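Local atomic coordinates of tumor necrosis factor-inducible gene 6 protein (Homo sapiens, PDB entry 2PF5), a protein that binds hyaluronan through its Link module and transfers heavy chains from inter-alpha-inhibitor onto hyaluronan, so reorganising the extracellular matrix during tissue remodelling. Residues Q35-A38 / A39-G43; G79-N83 / R84-W88. One frame throughout, in Å; residues are numbered along the deposited sequence. Where two conformers were deposited one is given.

How the contacts relate
From the N terminus the chain passes through strand 2-5, helix 16-25 and strand 29-30 before it reaches contact 1, which lies in the last turns of helix 33-41 and its C-terminal end. Strands 50-51, 56-61 and 74-80 follow, and contact 2 then closes the loop that carries the chain from strand 74-80 to strand 89-93. The two are in series: neither nests inside the other and they do not cross. The centres of contact 1 and contact 2 are about 22 Å apart, on opposite sides of the chain's centre. Contact 1 joins successive turns of a helix lying on the mixed sheet, whereas contact 2 shapes the connection between two strands of that sheet.

Contact 1: Q35-A38 / A39-G43; sequences QLEA and ARKIG
Glu37 and Arg40 run side by side along the outside of the helix and meet through a two-pronged salt bridge. Arg40 presents the NE edge of its guanidinium: NE donates to Glu37 OE1 over 2.9 Å and NH2 donates to Glu37 OE2 over 2.8 Å, both nearly straight. Each carboxylate oxygen is met on its syn side, though the donors stand somewhat out of the carboxylate plane, because the two flat groups are turned 31° apart. The anti lone pair of Glu37 OE2 goes to Lys41, whose NZ lies 2.8 Å from that oxygen. One oxygen can thus take two cationic donors, and the Arg40 pair alone would be expected to favour the ionised carboxylate. Lys41 was modelled in two conformers, so its bond is less certain than the pair from Arg40.

These positions follow from the chain shapes. With chi1 at 171° the Glu37 side chain starts beside its own carbonyl carbon, and a bend at chi2 brings the carboxylate forward along the helix; Arg40 bends at chi3 to bring its NE edge round. Beneath them lie the i to i+4 backbone bonds, such as Lys41 N to Glu37 O at 2.9 Å. Toward the end of the helix the pattern weakens, and Ile42 N makes a weak bond of 3.3 Å to Ala38 O. Gly43, at positive phi, is the C-prime residue of a Schellman motif in which its N bonds to Arg40 O and Phe44 N to Ala39 O.

Further out, Arg40 NH1 bonds to Ile61 O, linking the network to the end of strand 56-61. On the buried side, Leu36 packs against Val2 of strand 2-5, Ile75 of strand 74-80 and Tyr91 of strand 89-93, seating helix 33-41 on the sheet.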
ATOM      1  N   GLN A  35      -3.439  -6.201   7.796  1.00 16.83           N
ATOM      2  CA  GLN A  35      -4.644  -5.896   7.025  1.00 17.29           C
ATOM      3  C   GLN A  35      -4.465  -6.240   5.561  1.00 17.53           C
ATOM      4  O   GLN A  35      -5.336  -6.877   4.956  1.00 16.96           O
ATOM      5  CB  GLN A  35      -5.106  -4.446   7.211  1.00 17.11           C
ATOM      6  CG  GLN A  35      -5.789  -4.227   8.589  1.00 16.54           C
ATOM      7  CD  GLN A  35      -5.815  -2.751   9.021  1.00 18.02           C
ATOM      8  OE1 GLN A  35      -5.282  -1.856   8.329  1.00 16.32           O
ATOM      9  NE2 GLN A  35      -6.392  -2.505  10.185  1.00 17.28           N
ATOM     10  N   LEU A  36      -3.350  -5.806   4.989  1.00 17.45           N
ATOM     11  CA  LEU A  36      -3.019  -6.136   3.618  1.00 17.82           C
ATOM     12  C   LEU A  36      -2.941  -7.661   3.440  1.00 17.27           C
ATOM     13  O   LEU A  36      -3.438  -8.189   2.425  1.00 16.00           O
ATOM     14  CB  LEU A  36      -1.687  -5.437   3.181  1.00 18.07           C
ATOM     15  CG  LEU A  36      -1.287  -5.598   1.704  1.00 18.84           C
ATOM     16  CD1 LEU A  36      -2.355  -5.010   0.734  1.00 18.97           C
ATOM     17  CD2 LEU A  36       0.127  -4.965   1.439  1.00 18.39           C
ATOM     18  N   GLU A  37      -2.328  -8.353   4.405  1.00 16.81           N
ATOM     19  CA  GLU A  37      -2.219  -9.815   4.333  1.00 17.22           C
ATOM     20  C   GLU A  37      -3.584 -10.533   4.371  1.00 16.50           C
ATOM     21  O   GLU A  37      -3.827 -11.505   3.604  1.00 15.44           O
ATOM     22  CB  GLU A  37      -1.245 -10.382   5.379  1.00 17.36           C
ATOM     23  CG  GLU A  37      -1.301 -11.948   5.463  1.00 19.06           C
ATOM     24  CD  GLU A  37      -0.830 -12.647   4.164  1.00 19.96           C
ATOM     25  OE1 GLU A  37      -0.262 -11.969   3.281  1.00 18.76           O
ATOM     26  OE2 GLU A  37      -1.024 -13.878   4.031  1.00 22.46           O
ATOM     27  N   ALA A  38      -4.444 -10.101   5.294  1.00 15.87           N
ATOM     28  CA  ALA A  38      -5.821 -10.618   5.370  1.00 15.35           C
ATOM     29  C   ALA A  38      -6.557 -10.352   4.050  1.00 15.51           C
ATOM     30  O   ALA A  38      -7.227 -11.244   3.498  1.00 13.67           O
ATOM     31  CB  ALA A  38      -6.565  -9.973   6.580  1.00 14.54           C
ATOM     32  N   ALA A  39      -6.421  -9.142   3.508  1.00 14.82           N
ATOM     33  CA  ALA A  39      -7.048  -8.859   2.199  1.00 15.25           C
ATOM     34  C   ALA A  39      -6.561  -9.829   1.102  1.00 14.46           C
ATOM     35  O   ALA A  39      -7.363 -10.358   0.288  1.00 13.56           O
ATOM     36  CB  ALA A  39      -6.796  -7.374   1.777  1.00 15.03           C
ATOM     37  N   ARG A  40      -5.249 -10.073   1.093  1.00 14.78           N
ATOM     38  CA  ARG A  40      -4.635 -10.985   0.121  1.00 15.78           C
ATOM     39  C   ARG A  40      -5.151 -12.424   0.266  1.00 15.84           C
ATOM     40  O   ARG A  40      -5.363 -13.120  -0.743  1.00 14.87           O
ATOM     41  CB  ARG A  40      -3.104 -10.964   0.271  1.00 16.16           C
ATOM     42  CG  ARG A  40      -2.366 -11.622  -0.907  1.00 17.64           C
ATOM     43  CD  ARG A  40      -0.932 -11.918  -0.522  1.00 19.13           C
ATOM     44  NE  ARG A  40      -0.887 -12.877   0.586  1.00 19.19           N
ATOM     45  CZ  ARG A  40      -1.031 -14.190   0.434  1.00 20.32           C
ATOM     46  NH1 ARG A  40      -1.193 -14.716  -0.786  1.00 20.61           N
ATOM     47  NH2 ARG A  40      -1.000 -14.980   1.499  1.00 18.73           N
ATOM     48  N   LYS A  41      -5.315 -12.875   1.517  1.00 15.35           N
ATOM     49  CA  LYS A  41      -5.864 -14.214   1.756  0.50 15.41           C
ATOM     50  C   LYS A  41      -7.273 -14.395   1.191  1.00 15.75           C
ATOM     51  O   LYS A  41      -7.698 -15.531   0.929  1.00 16.32           O
ATOM     52  CB  LYS A  41      -5.844 -14.557   3.234  0.50 15.81           C
ATOM     53  CG  LYS A  41      -4.602 -15.308   3.667  0.50 16.39           C
ATOM     54  CD  LYS A  41      -4.079 -14.712   4.950  0.50 19.79           C
ATOM     55  CE  LYS A  41      -3.268 -15.714   5.746  0.50 20.14           C
ATOM     56  NZ  LYS A  41      -2.075 -15.041   6.328  0.50 16.25           N
ATOM     57  N   ILE A  42      -7.994 -13.298   0.995  1.00 15.63           N
ATOM     58  CA  ILE A  42      -9.322 -13.387   0.389  1.00 16.17           C
ATOM     59  C   ILE A  42      -9.395 -12.745  -0.990  1.00 15.85           C
ATOM     60  O   ILE A  42     -10.469 -12.327  -1.425  1.00 15.90           O
ATOM     61  CB  ILE A  42     -10.468 -12.932   1.342  1.00 15.80           C
ATOM     62  CG1 ILE A  42     -10.253 -11.521   1.869  1.00 17.00           C
ATOM     63  CG2 ILE A  42     -10.611 -13.927   2.491  1.00 17.11           C
ATOM     64  CD1 ILE A  42     -11.476 -11.030   2.575  1.00 18.96           C
ATOM     65  N   GLY A  43      -8.238 -12.701  -1.673  1.00 15.94           N
ATOM     66  CA  GLY A  43      -8.192 -12.567  -3.139  1.00 15.16           C
ATOM     67  C   GLY A  43      -7.630 -11.236  -3.646  1.00 15.37           C
ATOM     68  O   GLY A  43      -7.662 -10.980  -4.845  1.00 14.23           O
TER

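Contact 2: G79-N83 / R84-W88; sequences GIRLN and RSERW
Arg81 and Glu86 cross at about a right angle and join in a side-on salt bridge. Arg81 NE donates to Glu86 OE1 over 2.8 Å and NH1 to OE2 over 2.9 Å, each oxygen accepting on its syn lone pair. Bends at chi2 and chi3 (-60° and -57°) fold the arginine round to present this edge. Glu86 OE1 has a second donor on its anti side, Trp88 NE1 at 2.9 Å, and lies at the indole edge; this bond further restrains the carboxylate.

Neutral hydrogen bonds shape the turn. Asn83 OD1 accepts from Ser85 OG at 2.7 Å, in the carbonyl plane, and from Ser85 N at 2.9 Å, from above that plane. Glu86 N reaches Asn83 O at 3.3 Å, the closing bond of a type I turn. Arg84 NE, a charged donor, meets Arg81 O at 2.8 Å nearly along the C=O axis, though its N-H is bent (154°).

Water bridges complete the set: one joins Arg81 O to Arg84 NH2, and two link Glu86 OE2 to Asn83 N and to Asn83 ND2.

Around the turn, Arg84 makes a cation-pi contact with Tyr16, while Trp88 meets Tyr12, Trp51 and Tyr78 edge-to-face. An Asx turn at Asn83, nested in a type I beta turn and braced by an Arg-Glu pair, characterises this link between strands 74-80 and 89-93 of the hyaluronan-binding Link module.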
ATOM      1  N   GLY A  79      10.210  -3.657   2.692  1.00 17.18           N
ATOM      2  CA  GLY A  79      10.675  -3.190   3.994  1.00 17.01           C
ATOM      3  C   GLY A  79      10.205  -1.806   4.428  1.00 16.06           C
ATOM      4  O   GLY A  79       9.648  -1.057   3.654  1.00 16.06           O
ATOM      5  N   ILE A  80      10.476  -1.456   5.685  1.00 15.85           N
ATOM      6  CA  ILE A  80      10.235  -0.071   6.106  1.00 15.85           C
ATOM      7  C   ILE A  80      11.412   0.741   5.557  1.00 16.08           C
ATOM      8  O   ILE A  80      12.574   0.460   5.906  1.00 15.72           O
ATOM      9  CB  ILE A  80      10.149   0.044   7.619  1.00 16.33           C
ATOM     10  CG1 ILE A  80       8.877  -0.692   8.126  1.00 16.10           C
ATOM     11  CG2 ILE A  80      10.163   1.554   8.052  1.00 17.35           C
ATOM     12  CD1 ILE A  80       8.957  -0.927   9.620  1.00 18.19           C
ATOM     13  N   ARG A  81      11.076   1.703   4.702  1.00 15.88           N
ATOM     14  CA  ARG A  81      12.021   2.471   3.881  1.00 16.49           C
ATOM     15  C   ARG A  81      12.648   3.578   4.705  1.00 16.74           C
ATOM     16  O   ARG A  81      11.952   4.354   5.364  1.00 17.26           O
ATOM     17  CB  ARG A  81      11.306   3.083   2.673  1.00 16.56           C
ATOM     18  CG  ARG A  81      10.399   2.048   1.852  1.00 15.37           C
ATOM     19  CD  ARG A  81      11.213   0.888   1.303  1.00 16.08           C
ATOM     20  NE  ARG A  81      12.303   1.338   0.445  1.00 15.63           N
ATOM     21  CZ  ARG A  81      13.414   0.653   0.168  1.00 14.35           C
ATOM     22  NH1 ARG A  81      14.327   1.224  -0.603  1.00 13.84           N
ATOM     23  NH2 ARG A  81      13.658  -0.566   0.676  1.00 14.53           N
ATOM     24  N   LEU A  82      13.973   3.645   4.662  1.00 16.84           N
ATOM     25  CA  LEU A  82      14.666   4.742   5.311  1.00 17.41           C
ATOM     26  C   LEU A  82      14.243   6.095   4.710  1.00 17.88           C
ATOM     27  O   LEU A  82      13.970   7.059   5.430  1.00 17.87           O
ATOM     28  CB  LEU A  82      16.180   4.537   5.218  1.00 17.74           C
ATOM     29  CG  LEU A  82      16.823   5.674   6.012  1.00 18.20           C
ATOM     30  CD1 LEU A  82      17.164   5.263   7.405  1.00 17.37           C
ATOM     31  CD2 LEU A  82      18.000   6.161   5.262  1.00 21.56           C
ATOM     32  N   ASN A  83      14.189   6.163   3.382  1.00 18.28           N
ATOM     33  CA  ASN A  83      13.913   7.407   2.687  1.00 18.92           C
ATOM     34  C   ASN A  83      12.410   7.516   2.455  1.00 19.24           C
ATOM     35  O   ASN A  83      11.876   6.841   1.570  1.00 19.52           O
ATOM     36  CB  ASN A  83      14.672   7.448   1.364  1.00 18.24           C
ATOM     37  CG  ASN A  83      14.434   8.711   0.574  1.00 19.35           C
ATOM     38  OD1 ASN A  83      13.697   9.612   0.980  1.00 18.57           O
ATOM     39  ND2 ASN A  83      15.025   8.758  -0.606  1.00 22.17           N
ATOM     40  N   ARG A  84      11.739   8.329   3.273  1.00 19.32           N
ATOM     41  CA  ARG A  84      10.267   8.520   3.141  1.00 20.30           C
ATOM     42  C   ARG A  84       9.856   9.437   1.999  1.00 19.82           C
ATOM     43  O   ARG A  84       8.661   9.657   1.783  1.00 21.28           O
ATOM     44  CB  ARG A  84       9.624   8.963   4.470  1.00 20.77           C
ATOM     45  CG  ARG A  84       9.871   7.976   5.639  1.00 21.51           C
ATOM     46  CD  ARG A  84       9.340   6.587   5.443  1.00 24.91           C
ATOM     47  NE  ARG A  84       9.763   5.714   6.549  1.00 26.69           N
ATOM     48  CZ  ARG A  84       9.255   5.731   7.785  1.00 28.33           C
ATOM     49  NH1 ARG A  84       8.254   6.557   8.114  1.00 25.95           N
ATOM     50  NH2 ARG A  84       9.762   4.920   8.711  1.00 25.87           N
ATOM     51  N   SER A  85      10.823   9.940   1.247  1.00 18.93           N
ATOM     52  CA  SER A  85      10.511  10.721   0.044  0.50 18.75           C
ATOM     53  C   SER A  85      10.567   9.841  -1.209  1.00 18.76           C
ATOM     54  O   SER A  85      10.393  10.323  -2.327  1.00 18.09           O
ATOM     55  CB  SER A  85      11.398  11.977  -0.083  0.50 18.72           C
ATOM     56  OG  SER A  85      12.716  11.668  -0.507  0.50 18.16           O
ATOM     57  N   GLU A  86      10.790   8.533  -1.022  1.00 18.20           N
ATOM     58  CA  GLU A  86      10.647   7.628  -2.160  1.00 18.22           C
ATOM     59  C   GLU A  86       9.201   7.730  -2.649  1.00 18.07           C
ATOM     60  O   GLU A  86       8.283   7.998  -1.834  1.00 19.13           O
ATOM     61  CB  GLU A  86      10.961   6.183  -1.764  1.00 17.77           C
ATOM     62  CG  GLU A  86      12.477   5.915  -1.568  1.00 17.13           C
ATOM     63  CD  GLU A  86      12.751   4.472  -1.155  1.00 17.91           C
ATOM     64  OE1 GLU A  86      11.765   3.680  -1.048  1.00 18.41           O
ATOM     65  OE2 GLU A  86      13.931   4.129  -0.915  1.00 15.05           O
ATOM     66  N   ARG A  87       8.976   7.509  -3.939  1.00 17.94           N
ATOM     67  CA  ARG A  87       7.612   7.632  -4.514  1.00 18.03           C
ATOM     68  C   ARG A  87       7.062   6.261  -4.952  1.00 17.99           C
ATOM     69  O   ARG A  87       7.647   5.563  -5.778  1.00 17.39           O
ATOM     70  CB  ARG A  87       7.577   8.647  -5.671  1.00 18.12           C
ATOM     71  CG  ARG A  87       7.984  10.057  -5.239  1.00 18.02           C
ATOM     72  CD  ARG A  87       8.223  10.912  -6.450  1.00 22.81           C
ATOM     73  NE  ARG A  87       7.005  11.653  -6.727  1.00 26.58           N
ATOM     74  CZ  ARG A  87       6.747  12.328  -7.845  1.00 28.08           C
ATOM     75  NH1 ARG A  87       5.597  12.974  -7.938  1.00 29.68           N
ATOM     76  NH2 ARG A  87       7.605  12.346  -8.865  1.00 26.96           N
ATOM     77  N   TRP A  88       5.935   5.883  -4.355  1.00 18.25           N
ATOM     78  CA  TRP A  88       5.333   4.577  -4.579  1.00 18.52           C
ATOM     79  C   TRP A  88       3.823   4.811  -4.688  1.00 19.07           C
ATOM     80  O   TRP A  88       3.365   5.946  -4.751  1.00 18.18           O
ATOM     81  CB  TRP A  88       5.635   3.648  -3.398  1.00 18.28           C
ATOM     82  CG  TRP A  88       7.142   3.296  -3.207  1.00 18.98           C
ATOM     83  CD1 TRP A  88       7.979   3.743  -2.212  1.00 18.61           C
ATOM     84  CD2 TRP A  88       7.935   2.442  -4.043  1.00 18.08           C
ATOM     85  NE1 TRP A  88       9.242   3.185  -2.355  1.00 15.47           N
ATOM     86  CE2 TRP A  88       9.244   2.391  -3.475  1.00 19.43           C
ATOM     87  CE3 TRP A  88       7.670   1.698  -5.204  1.00 18.30           C
ATOM     88  CZ2 TRP A  88      10.272   1.615  -4.031  1.00 19.40           C
ATOM     89  CZ3 TRP A  88       8.697   0.942  -5.773  1.00 19.47           C
ATOM     90  CH2 TRP A  88       9.987   0.896  -5.176  1.00 20.36           C
TER
HETATM   91  O   HOH W   1      12.589   3.908   8.458  1.00 11.31           O
HETATM   92  O   HOH W   2      15.170   4.088   1.474  1.00  8.09           O
HETATM   93  O   HOH W   3      15.719   5.921  -1.771  1.00 21.93           O